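Local coordinates for protein 3-dehydroshikimate dehydratase (PDB 5HMQ) that catalyses the metal-dependent dehydration of 3-dehydroshikimate to protocatechuate, an intermediate of quinate and shikimate degradation, and works as a homodimer, at residues 453-458 / 484-489. Residues are numbered along the deposited sequence; the frame is centred on the assembly and turned at random.
Sequences ESLDSW and KSRALR
Arg486 leaves strand 484-489 and reaches toward the first turn of helix 455-465, where Asp456 OD1 lies at the guanidinium edge, slightly tilted out of its plane, and Leu455 lies over one face. The stronger of the two bonds between Arg486 and Asp456 runs from NH2 to OD1, 3.2 Å long with an N-H...O angle of 149°, and arrives on the syn side, a little out of the carboxylate plane. Arg486 NH1 adds a weak second bond to Asp456 OD1, 3.5 Å away. Because the carboxylate and guanidinium planes lie 45° apart and both nitrogens share OD1, this salt bridge is not the flat, two-oxygen pairing. OD2 is taken by the stronger partner of Asp456, Arg505 of the second subunit, in a salt bridge, so Asp456 joins two arginines across the dimer interface; the two positive charges probably keep it ionised.

The bond to CB of Leu455 already points toward the strand; with CG anti to the backbone N (chi1 170°), chi2 then brings CD2 over the guanidinium. This methyl is displaced to the side away from NH1, and Leu455 CD2 lies 3.7 Å from Arg486 NH2. The same leucine also packs on Leu450 and Leu499 of the sheet, while Arg486 touches Asn506 of the second subunit. Strand 440-450, helix 455-465 and strands 469-474, 484-489 and 496-501 form the beta-alpha-beta-beta-beta module of a vicinal oxygen chelate (glyoxalase-type) domain, the helix lying on one face of the sheet.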
loop_
_atom_site.group_PDB
_atom_site.type_symbol
_atom_site.label_atom_id
_atom_site.label_comp_id
_atom_site.label_asym_id
_atom_site.label_seq_id
_atom_site.Cartn_x
_atom_site.Cartn_y
_atom_site.Cartn_z
ATOM N N GLU C 453 -2.735 -3.486 2.760
ATOM C CA GLU C 453 -2.454 -2.182 3.348
ATOM C C GLU C 453 -3.709 -1.408 3.727
ATOM O O GLU C 453 -3.601 -0.406 4.444
ATOM C CB GLU C 453 -1.626 -1.321 2.385
ATOM C CG GLU C 453 -0.607 -2.085 1.555
ATOM C CD GLU C 453 -1.253 -2.802 0.377
ATOM O OE1 GLU C 453 -2.291 -2.309 -0.114
ATOM O OE2 GLU C 453 -0.753 -3.868 -0.032
ATOM N N SER C 454 -4.887 -1.834 3.272
ATOM C CA SER C 454 -6.124 -1.108 3.548
ATOM C C SER C 454 -7.054 -1.852 4.499
ATOM O O SER C 454 -8.108 -1.318 4.850
ATOM C CB SER C 454 -6.861 -0.794 2.241
ATOM O OG SER C 454 -7.150 -1.973 1.515
ATOM N N LEU C 455 -6.682 -3.064 4.931
ATOM C CA LEU C 455 -7.605 -3.895 5.696
ATOM C C LEU C 455 -7.882 -3.313 7.075
ATOM O O LEU C 455 -9.032 -3.294 7.527
ATOM C CB LEU C 455 -7.053 -5.318 5.841
ATOM C CG LEU C 455 -7.789 -6.245 6.814
ATOM C CD1 LEU C 455 -9.132 -6.726 6.273
ATOM C CD2 LEU C 455 -6.882 -7.422 7.133
ATOM N N ASP C 456 -6.849 -2.819 7.754
ATOM C CA ASP C 456 -7.053 -2.215 9.069
ATOM C C ASP C 456 -7.983 -1.015 8.987
ATOM O O ASP C 456 -8.777 -0.779 9.902
ATOM C CB ASP C 456 -5.705 -1.825 9.696
ATOM C CG ASP C 456 -4.899 -3.038 10.127
ATOM O OD1 ASP C 456 -5.502 -4.115 10.335
ATOM O OD2 ASP C 456 -3.668 -2.908 10.296
ATOM N N SER C 457 -7.897 -0.245 7.901
ATOM C CA SER C 457 -8.808 0.882 7.727
ATOM C C SER C 457 -10.248 0.403 7.573
ATOM O O SER C 457 -11.173 1.002 8.135
ATOM C CB SER C 457 -8.383 1.713 6.517
ATOM O OG SER C 457 -9.079 2.941 6.475
ATOM N N TRP C 458 -10.458 -0.680 6.818
ATOM C CA TRP C 458 -11.798 -1.250 6.699
ATOM C C TRP C 458 -12.292 -1.789 8.035
ATOM O O TRP C 458 -13.477 -1.659 8.366
ATOM C CB TRP C 458 -11.818 -2.357 5.644
ATOM C CG TRP C 458 -11.954 -1.874 4.234
ATOM C CD1 TRP C 458 -10.968 -1.370 3.441
ATOM C CD2 TRP C 458 -13.151 -1.866 3.441
ATOM N NE1 TRP C 458 -11.474 -1.043 2.205
ATOM C CE2 TRP C 458 -12.812 -1.339 2.181
ATOM C CE3 TRP C 458 -14.474 -2.253 3.678
ATOM C CZ2 TRP C 458 -13.748 -1.186 1.159
ATOM C CZ3 TRP C 458 -15.403 -2.102 2.663
ATOM C CH2 TRP C 458 -15.036 -1.573 1.419
ATOM N N LYS C 484 -4.862 -18.141 10.815
ATOM C CA LYS C 484 -5.789 -17.102 11.265
ATOM C C LYS C 484 -6.531 -16.480 10.071
ATOM O O LYS C 484 -5.903 -15.964 9.141
ATOM C CB LYS C 484 -5.025 -15.989 12.022
ATOM C CG LYS C 484 -5.821 -14.961 12.834
ATOM C CD LYS C 484 -5.990 -13.686 12.125
ATOM C CE LYS C 484 -4.752 -13.061 11.647
ATOM N NZ LYS C 484 -3.752 -12.754 12.693
ATOM N N SER C 485 -7.860 -16.536 10.090
ATOM C CA SER C 485 -8.684 -15.839 9.108
ATOM C C SER C 485 -9.569 -14.832 9.831
ATOM O O SER C 485 -10.329 -15.211 10.725
ATOM C CB SER C 485 -9.521 -16.818 8.279
ATOM O OG SER C 485 -10.377 -17.595 9.096
ATOM N N ARG C 486 -9.471 -13.552 9.458
ATOM C CA ARG C 486 -10.203 -12.509 10.171
ATOM C C ARG C 486 -11.606 -12.321 9.614
ATOM O O ARG C 486 -11.863 -12.523 8.425
ATOM C CB ARG C 486 -9.500 -11.146 10.154
ATOM C CG ARG C 486 -8.130 -11.054 10.786
ATOM C CD ARG C 486 -7.902 -9.597 11.194
ATOM N NE ARG C 486 -6.659 -9.011 10.707
ATOM C CZ ARG C 486 -6.337 -7.732 10.880
ATOM N NH1 ARG C 486 -7.173 -6.924 11.521
ATOM N NH2 ARG C 486 -5.189 -7.259 10.415
ATOM N N ALA C 487 -12.517 -11.922 10.500
ATOM C CA ALA C 487 -13.904 -11.681 10.143
ATOM C C ALA C 487 -14.502 -10.692 11.131
ATOM O O ALA C 487 -14.023 -10.547 12.259
ATOM C CB ALA C 487 -14.723 -12.979 10.134
ATOM N N LEU C 488 -15.538 -9.989 10.683
ATOM C CA LEU C 488 -16.306 -9.097 11.537
ATOM C C LEU C 488 -17.756 -9.563 11.592
ATOM O O LEU C 488 -18.193 -10.426 10.824
ATOM C CB LEU C 488 -16.216 -7.646 11.052
ATOM C CG LEU C 488 -14.810 -7.046 11.029
ATOM C CD1 LEU C 488 -14.826 -5.690 10.327
ATOM C CD2 LEU C 488 -14.212 -6.941 12.441
ATOM N N ARG C 489 -18.508 -8.968 12.515
ATOM C CA ARG C 489 -19.825 -9.481 12.863
ATOM C C ARG C 489 -20.626 -8.368 13.518
ATOM O O ARG C 489 -20.121 -7.696 14.422
ATOM C CB ARG C 489 -19.682 -10.683 13.808
ATOM C CG ARG C 489 -20.973 -11.322 14.283
ATOM C CD ARG C 489 -20.700 -12.170 15.523
ATOM N NE ARG C 489 -21.824 -13.029 15.891
ATOM C CZ ARG C 489 -22.802 -12.671 16.718
ATOM N NH1 ARG C 489 -22.805 -11.463 17.263
ATOM N NH2 ARG C 489 -23.782 -13.522 16.997
#